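Local coordinates for transcobalamin-1 (Homo sapiens, PDB 4KKI), which carries vitamin B12, holding it with femtomolar affinity and shielding it from stomach acid, at residues 47-58 against 70-79. Sequence-based numbering, arbitrary orientation.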
ATOM      1  N   ASN A  47     -12.852  -2.892 -13.251  1.00 51.84           N
ATOM      2  CA  ASN A  47     -13.071  -4.003 -14.175  1.00 54.04           C
ATOM      3  C   ASN A  47     -12.611  -3.682 -15.594  1.00 61.37           C
ATOM      4  O   ASN A  47     -12.115  -4.554 -16.307  1.00 65.44           O
ATOM      5  CB  ASN A  47     -14.550  -4.391 -14.208  1.00 51.93           C
ATOM      6  CG  ASN A  47     -14.871  -5.554 -13.293  1.00 58.01           C
ATOM      7  OD1 ASN A  47     -15.660  -5.423 -12.357  1.00 67.51           O
ATOM      8  ND2 ASN A  47     -14.269  -6.707 -13.565  1.00 59.16           N
ATOM      9  N   TYR A  48     -12.784  -2.425 -15.994  1.00 58.84           N
ATOM     10  CA  TYR A  48     -12.461  -1.993 -17.351  1.00 63.98           C
ATOM     11  C   TYR A  48     -11.016  -1.523 -17.494  1.00 72.17           C
ATOM     12  O   TYR A  48     -10.620  -1.030 -18.551  1.00 84.97           O
ATOM     13  CB  TYR A  48     -13.421  -0.886 -17.797  1.00 60.26           C
ATOM     14  CG  TYR A  48     -14.867  -1.321 -17.829  1.00 61.13           C
ATOM     15  CD1 TYR A  48     -15.390  -1.977 -18.936  1.00 63.85           C
ATOM     16  CD2 TYR A  48     -15.711  -1.083 -16.750  1.00 56.13           C
ATOM     17  CE1 TYR A  48     -16.709  -2.381 -18.972  1.00 68.96           C
ATOM     18  CE2 TYR A  48     -17.032  -1.483 -16.776  1.00 65.62           C
ATOM     19  CZ  TYR A  48     -17.526  -2.132 -17.890  1.00 70.14           C
ATOM     20  OH  TYR A  48     -18.842  -2.535 -17.926  1.00 76.37           O
ATOM     21  N   ASN A  49     -10.232  -1.677 -16.433  1.00 71.17           N
ATOM     22  CA  ASN A  49      -8.829  -1.284 -16.451  1.00 64.65           C
ATOM     23  C   ASN A  49      -7.930  -2.512 -16.351  1.00 64.72           C
ATOM     24  O   ASN A  49      -7.711  -3.044 -15.267  1.00 65.13           O
ATOM     25  CB  ASN A  49      -8.532  -0.317 -15.301  1.00 57.31           C
ATOM     26  CG  ASN A  49      -7.208   0.407 -15.466  1.00 62.54           C
ATOM     27  OD1 ASN A  49      -6.833   1.226 -14.626  1.00 66.69           O
ATOM     28  ND2 ASN A  49      -6.505   0.127 -16.554  1.00 63.78           N
ATOM     29  N   ARG A  50      -7.414  -2.953 -17.492  1.00 67.48           N
ATOM     30  CA  ARG A  50      -6.588  -4.152 -17.550  1.00 61.98           C
ATOM     31  C   ARG A  50      -5.226  -3.926 -16.899  1.00 60.73           C
ATOM     32  O   ARG A  50      -4.514  -4.878 -16.576  1.00 62.33           O
ATOM     33  CB  ARG A  50      -6.414  -4.599 -19.002  1.00 75.51           C
ATOM     34  CG  ARG A  50      -6.352  -6.104 -19.192  1.00 91.81           C
ATOM     35  CD  ARG A  50      -6.444  -6.474 -20.663  1.00104.74           C
ATOM     36  NE  ARG A  50      -6.599  -7.914 -20.857  1.00115.94           N
ATOM     37  CZ  ARG A  50      -7.771  -8.542 -20.876  1.00123.53           C
ATOM     38  NH1 ARG A  50      -7.819  -9.854 -21.059  1.00128.55           N
ATOM     39  NH2 ARG A  50      -8.896  -7.860 -20.709  1.00124.50           N
ATOM     40  N   GLY A  51      -4.872  -2.659 -16.705  1.00 56.03           N
ATOM     41  CA  GLY A  51      -3.595  -2.304 -16.114  1.00 57.14           C
ATOM     42  C   GLY A  51      -3.606  -2.321 -14.597  1.00 66.02           C
ATOM     43  O   GLY A  51      -2.553  -2.376 -13.963  1.00 68.97           O
ATOM     44  N   THR A  52      -4.798  -2.274 -14.010  1.00 58.00           N
ATOM     45  CA  THR A  52      -4.911  -2.259 -12.558  1.00 61.99           C
ATOM     46  C   THR A  52      -5.202  -3.654 -12.003  1.00 57.28           C
ATOM     47  O   THR A  52      -5.779  -4.503 -12.684  1.00 53.15           O
ATOM     48  CB  THR A  52      -5.979  -1.256 -12.069  1.00 57.22           C
ATOM     49  OG1 THR A  52      -5.761  -0.961 -10.684  1.00 60.14           O
ATOM     50  CG2 THR A  52      -7.381  -1.822 -12.250  1.00 53.18           C
ATOM     51  N   SER A  53      -4.789  -3.881 -10.762  1.00 58.41           N
ATOM     52  CA  SER A  53      -4.938  -5.181 -10.132  1.00 60.25           C
ATOM     53  C   SER A  53      -6.357  -5.399  -9.618  1.00 54.98           C
ATOM     54  O   SER A  53      -7.047  -4.448  -9.249  1.00 49.70           O
ATOM     55  CB  SER A  53      -3.939  -5.329  -8.982  1.00 56.86           C
ATOM     56  OG  SER A  53      -4.122  -6.556  -8.299  1.00 67.61           O
ATOM     57  N   ALA A  54      -6.787  -6.655  -9.608  1.00 47.38           N
ATOM     58  CA  ALA A  54      -8.063  -7.024  -9.006  1.00 43.05           C
ATOM     59  C   ALA A  54      -7.818  -7.755  -7.692  1.00 42.14           C
ATOM     60  O   ALA A  54      -8.749  -8.018  -6.934  1.00 46.96           O
ATOM     61  CB  ALA A  54      -8.871  -7.893  -9.956  1.00 39.61           C
ATOM     62  N   VAL A  55      -6.556  -8.079  -7.430  1.00 42.88           N
ATOM     63  CA  VAL A  55      -6.181  -8.809  -6.225  1.00 43.11           C
ATOM     64  C   VAL A  55      -6.450  -7.996  -4.963  1.00 42.30           C
ATOM     65  O   VAL A  55      -7.132  -8.458  -4.047  1.00 38.20           O
ATOM     66  CB  VAL A  55      -4.698  -9.210  -6.261  1.00 41.49           C
ATOM     67  CG1 VAL A  55      -4.294  -9.867  -4.948  1.00 39.80           C
ATOM     68  CG2 VAL A  55      -4.431 -10.136  -7.442  1.00 36.86           C
ATOM     69  N   ASN A  56      -5.906  -6.783  -4.921  1.00 39.92           N
ATOM     70  CA  ASN A  56      -6.113  -5.886  -3.790  1.00 40.30           C
ATOM     71  C   ASN A  56      -7.587  -5.527  -3.605  1.00 38.93           C
ATOM     72  O   ASN A  56      -8.082  -5.435  -2.482  1.00 45.40           O
ATOM     73  CB  ASN A  56      -5.283  -4.612  -3.965  1.00 38.91           C
ATOM     74  CG  ASN A  56      -5.479  -3.970  -5.327  1.00 52.97           C
ATOM     75  OD1 ASN A  56      -6.265  -4.449  -6.148  1.00 52.21           O
ATOM     76  ND2 ASN A  56      -4.767  -2.875  -5.571  1.00 49.19           N
ATOM     77  N   VAL A  57      -8.276  -5.333  -4.723  1.00 33.11           N
ATOM     78  CA  VAL A  57      -9.680  -4.954  -4.718  1.00 32.67           C
ATOM     79  C   VAL A  57     -10.550  -6.058  -4.118  1.00 43.39           C
ATOM     80  O   VAL A  57     -11.363  -5.806  -3.225  1.00 45.56           O
ATOM     81  CB  VAL A  57     -10.157  -4.630  -6.149  1.00 44.21           C
ATOM     82  CG1 VAL A  57     -11.666  -4.484  -6.198  1.00 44.22           C
ATOM     83  CG2 VAL A  57      -9.464  -3.373  -6.662  1.00 41.03           C
ATOM     84  N   VAL A  58     -10.367  -7.281  -4.606  1.00 33.51           N
ATOM     85  CA  VAL A  58     -11.144  -8.422  -4.135  1.00 36.16           C
ATOM     86  C   VAL A  58     -10.826  -8.739  -2.672  1.00 38.82           C
ATOM     87  O   VAL A  58     -11.727  -9.032  -1.886  1.00 36.87           O
ATOM     88  CB  VAL A  58     -10.933  -9.669  -5.033  1.00 40.09           C
ATOM     89  CG1 VAL A  58     -11.502 -10.919  -4.379  1.00 35.01           C
ATOM     90  CG2 VAL A  58     -11.562  -9.448  -6.404  1.00 37.27           C
ATOM     91  N   THR A  70     -17.760 -10.104 -10.954  1.00 43.52           N
ATOM     92  CA  THR A  70     -16.952  -9.615 -12.069  1.00 43.68           C
ATOM     93  C   THR A  70     -15.496  -9.401 -11.663  1.00 45.46           C
ATOM     94  O   THR A  70     -14.579  -9.805 -12.376  1.00 55.85           O
ATOM     95  CB  THR A  70     -17.509  -8.300 -12.642  1.00 43.23           C
ATOM     96  OG1 THR A  70     -17.726  -7.368 -11.575  1.00 39.48           O
ATOM     97  CG2 THR A  70     -18.821  -8.548 -13.365  1.00 43.70           C
ATOM     98  N   LEU A  71     -15.297  -8.768 -10.512  1.00 45.38           N
ATOM     99  CA  LEU A  71     -13.957  -8.530  -9.991  1.00 47.13           C
ATOM    100  C   LEU A  71     -13.296  -9.838  -9.572  1.00 41.18           C
ATOM    101  O   LEU A  71     -12.090 -10.020  -9.743  1.00 41.79           O
ATOM    102  CB  LEU A  71     -14.009  -7.551  -8.815  1.00 42.61           C
ATOM    103  CG  LEU A  71     -14.407  -6.120  -9.182  1.00 48.07           C
ATOM    104  CD1 LEU A  71     -14.699  -5.294  -7.940  1.00 39.36           C
ATOM    105  CD2 LEU A  71     -13.313  -5.464 -10.019  1.00 40.98           C
ATOM    106  N   MET A  72     -14.094 -10.747  -9.023  1.00 42.73           N
ATOM    107  CA  MET A  72     -13.602 -12.061  -8.633  1.00 49.63           C
ATOM    108  C   MET A  72     -13.072 -12.825  -9.848  1.00 52.31           C
ATOM    109  O   MET A  72     -11.999 -13.429  -9.793  1.00 41.00           O
ATOM    110  CB  MET A  72     -14.710 -12.858  -7.946  1.00 50.83           C
ATOM    111  CG  MET A  72     -14.333 -14.292  -7.633  1.00 67.53           C
ATOM    112  SD  MET A  72     -13.057 -14.387  -6.368  1.00 78.42           S
ATOM    113  CE  MET A  72     -13.916 -13.627  -4.992  1.00 89.76           C
ATOM    114  N   GLN A  73     -13.827 -12.786 -10.941  1.00 50.60           N
ATOM    115  CA  GLN A  73     -13.426 -13.434 -12.188  1.00 53.76           C
ATOM    116  C   GLN A  73     -12.164 -12.798 -12.754  1.00 52.97           C
ATOM    117  O   GLN A  73     -11.285 -13.491 -13.268  1.00 50.22           O
ATOM    118  CB  GLN A  73     -14.551 -13.357 -13.222  1.00 44.83           C
ATOM    119  CG  GLN A  73     -15.776 -14.172 -12.859  1.00 52.49           C
ATOM    120  CD  GLN A  73     -16.978 -13.850 -13.727  1.00 65.72           C
ATOM    121  OE1 GLN A  73     -18.055 -14.414 -13.541  1.00 79.51           O
ATOM    122  NE2 GLN A  73     -16.801 -12.938 -14.678  1.00 61.52           N
ATOM    123  N   LYS A  74     -12.082 -11.475 -12.663  1.00 47.32           N
ATOM    124  CA  LYS A  74     -10.908 -10.763 -13.142  1.00 55.71           C
ATOM    125  C   LYS A  74      -9.670 -11.178 -12.358  1.00 55.49           C
ATOM    126  O   LYS A  74      -8.602 -11.379 -12.933  1.00 55.54           O
ATOM    127  CB  LYS A  74     -11.105  -9.248 -13.039  1.00 53.42           C
ATOM    128  CG  LYS A  74      -9.910  -8.449 -13.545  1.00 53.91           C
ATOM    129  CD  LYS A  74     -10.100  -6.956 -13.352  1.00 50.90           C
ATOM    130  CE  LYS A  74      -8.864  -6.188 -13.802  1.00 55.97           C
ATOM    131  NZ  LYS A  74      -8.940  -4.743 -13.449  1.00 61.00           N
ATOM    132  N   MET A  75      -9.821 -11.313 -11.042  1.00 47.11           N
ATOM    133  CA  MET A  75      -8.687 -11.640 -10.188  1.00 48.92           C
ATOM    134  C   MET A  75      -8.156 -13.036 -10.477  1.00 47.79           C
ATOM    135  O   MET A  75      -6.945 -13.241 -10.556  1.00 54.15           O
ATOM    136  CB  MET A  75      -9.050 -11.522  -8.708  1.00 46.06           C
ATOM    137  CG  MET A  75      -7.871 -11.801  -7.785  1.00 44.13           C
ATOM    138  SD  MET A  75      -8.323 -12.065  -6.061  1.00 48.69           S
ATOM    139  CE  MET A  75      -9.330 -13.540  -6.185  1.00 44.74           C
ATOM    140  N   ILE A  76      -9.068 -13.990 -10.630  1.00 47.04           N
ATOM    141  CA  ILE A  76      -8.696 -15.370 -10.919  1.00 48.68           C
ATOM    142  C   ILE A  76      -7.935 -15.445 -12.236  1.00 53.36           C
ATOM    143  O   ILE A  76      -6.924 -16.140 -12.344  1.00 55.23           O
ATOM    144  CB  ILE A  76      -9.932 -16.290 -10.976  1.00 48.86           C
ATOM    145  CG1 ILE A  76     -10.636 -16.319  -9.620  1.00 46.78           C
ATOM    146  CG2 ILE A  76      -9.536 -17.702 -11.393  1.00 47.17           C
ATOM    147  CD1 ILE A  76      -9.759 -16.810  -8.486  1.00 49.34           C
ATOM    148  N   GLN A  77      -8.423 -14.711 -13.230  1.00 56.06           N
ATOM    149  CA  GLN A  77      -7.773 -14.640 -14.532  1.00 57.79           C
ATOM    150  C   GLN A  77      -6.355 -14.083 -14.401  1.00 54.17           C
ATOM    151  O   GLN A  77      -5.421 -14.601 -15.010  1.00 60.72           O
ATOM    152  CB  GLN A  77      -8.597 -13.781 -15.493  1.00 73.56           C
ATOM    153  CG  GLN A  77      -7.997 -13.646 -16.882  1.00 95.06           C
ATOM    154  CD  GLN A  77      -8.802 -12.726 -17.777  1.00110.40           C
ATOM    155  OE1 GLN A  77      -9.822 -12.174 -17.362  1.00114.98           O
ATOM    156  NE2 GLN A  77      -8.347 -12.553 -19.013  1.00115.01           N
ATOM    157  N   GLN A  78      -6.199 -13.031 -13.604  1.00 48.35           N
ATOM    158  CA  GLN A  78      -4.880 -12.455 -13.361  1.00 56.77           C
ATOM    159  C   GLN A  78      -3.972 -13.443 -12.638  1.00 54.23           C
ATOM    160  O   GLN A  78      -2.798 -13.585 -12.980  1.00 53.46           O
ATOM    161  CB  GLN A  78      -4.986 -11.161 -12.551  1.00 53.29           C
ATOM    162  CG  GLN A  78      -5.588  -9.991 -13.311  1.00 62.76           C
ATOM    163  CD  GLN A  78      -5.625  -8.718 -12.483  1.00 68.74           C
ATOM    164  OE1 GLN A  78      -5.483  -8.754 -11.259  1.00 60.62           O
ATOM    165  NE2 GLN A  78      -5.814  -7.586 -13.149  1.00 72.65           N
ATOM    166  N   ILE A  79      -4.521 -14.122 -11.635  1.00 55.50           N
ATOM    167  CA  ILE A  79      -3.752 -15.078 -10.848  1.00 54.85           C
ATOM    168  C   ILE A  79      -3.300 -16.257 -11.705  1.00 55.87           C
ATOM    169  O   ILE A  79      -2.130 -16.636 -11.681  1.00 53.08           O
ATOM    170  CB  ILE A  79      -4.548 -15.577  -9.623  1.00 53.27           C
ATOM    171  CG1 ILE A  79      -4.733 -14.438  -8.616  1.00 51.04           C
ATOM    172  CG2 ILE A  79      -3.839 -16.754  -8.966  1.00 42.91           C
ATOM    173  CD1 ILE A  79      -5.594 -14.800  -7.421  1.00 41.34           C
TER
HETATM  174  O   HOH W   1      -9.492  -4.363 -10.708  1.00 52.36           O
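In the alpha6-alpha6 helical barrel of the N-terminal alpha domain, the loop joining helices 37-45 and 55-63 is fastened to helix 69-85 by Asn47, Lys74 and Gln78. Asn47 OD1 accepts from Thr70 OG1 at 2.9 Å. The extended chain of Lys74, CG anti to the backbone N (chi1 -179°), passes alongside Ala54 CB and carries NZ to the loop carbonyls. Its close partners are Asn49 O at 2.8 Å, Ser46 O and a water that also binds Ser53 O; Thr52 O is at most a weak, shared one. The Gln78 amide uses both ends. NE2 donates to Thr52 O (3.1 Å), which lies almost in the plane of that amide. OE1 accepts from Ala54 N, nearly straight at 164°. An alanine in place of Gln78 would probably leave Ala54 N without this acceptor and Thr52 O without its NE2 donor, the loop freer to shift. Small Ala54 lets the backbones close in, its CB 3.8 Å from Met75 CB. Beyond it, Val58 CB meets Met75 SD at 3.7 Å, and Val57 CG1 packs on Leu71 CD1. Apolar packing thus holds the following helix, while long polar side chains of helix 69-85 satisfy the loop's carbonyls and the N-H of buried Ala54.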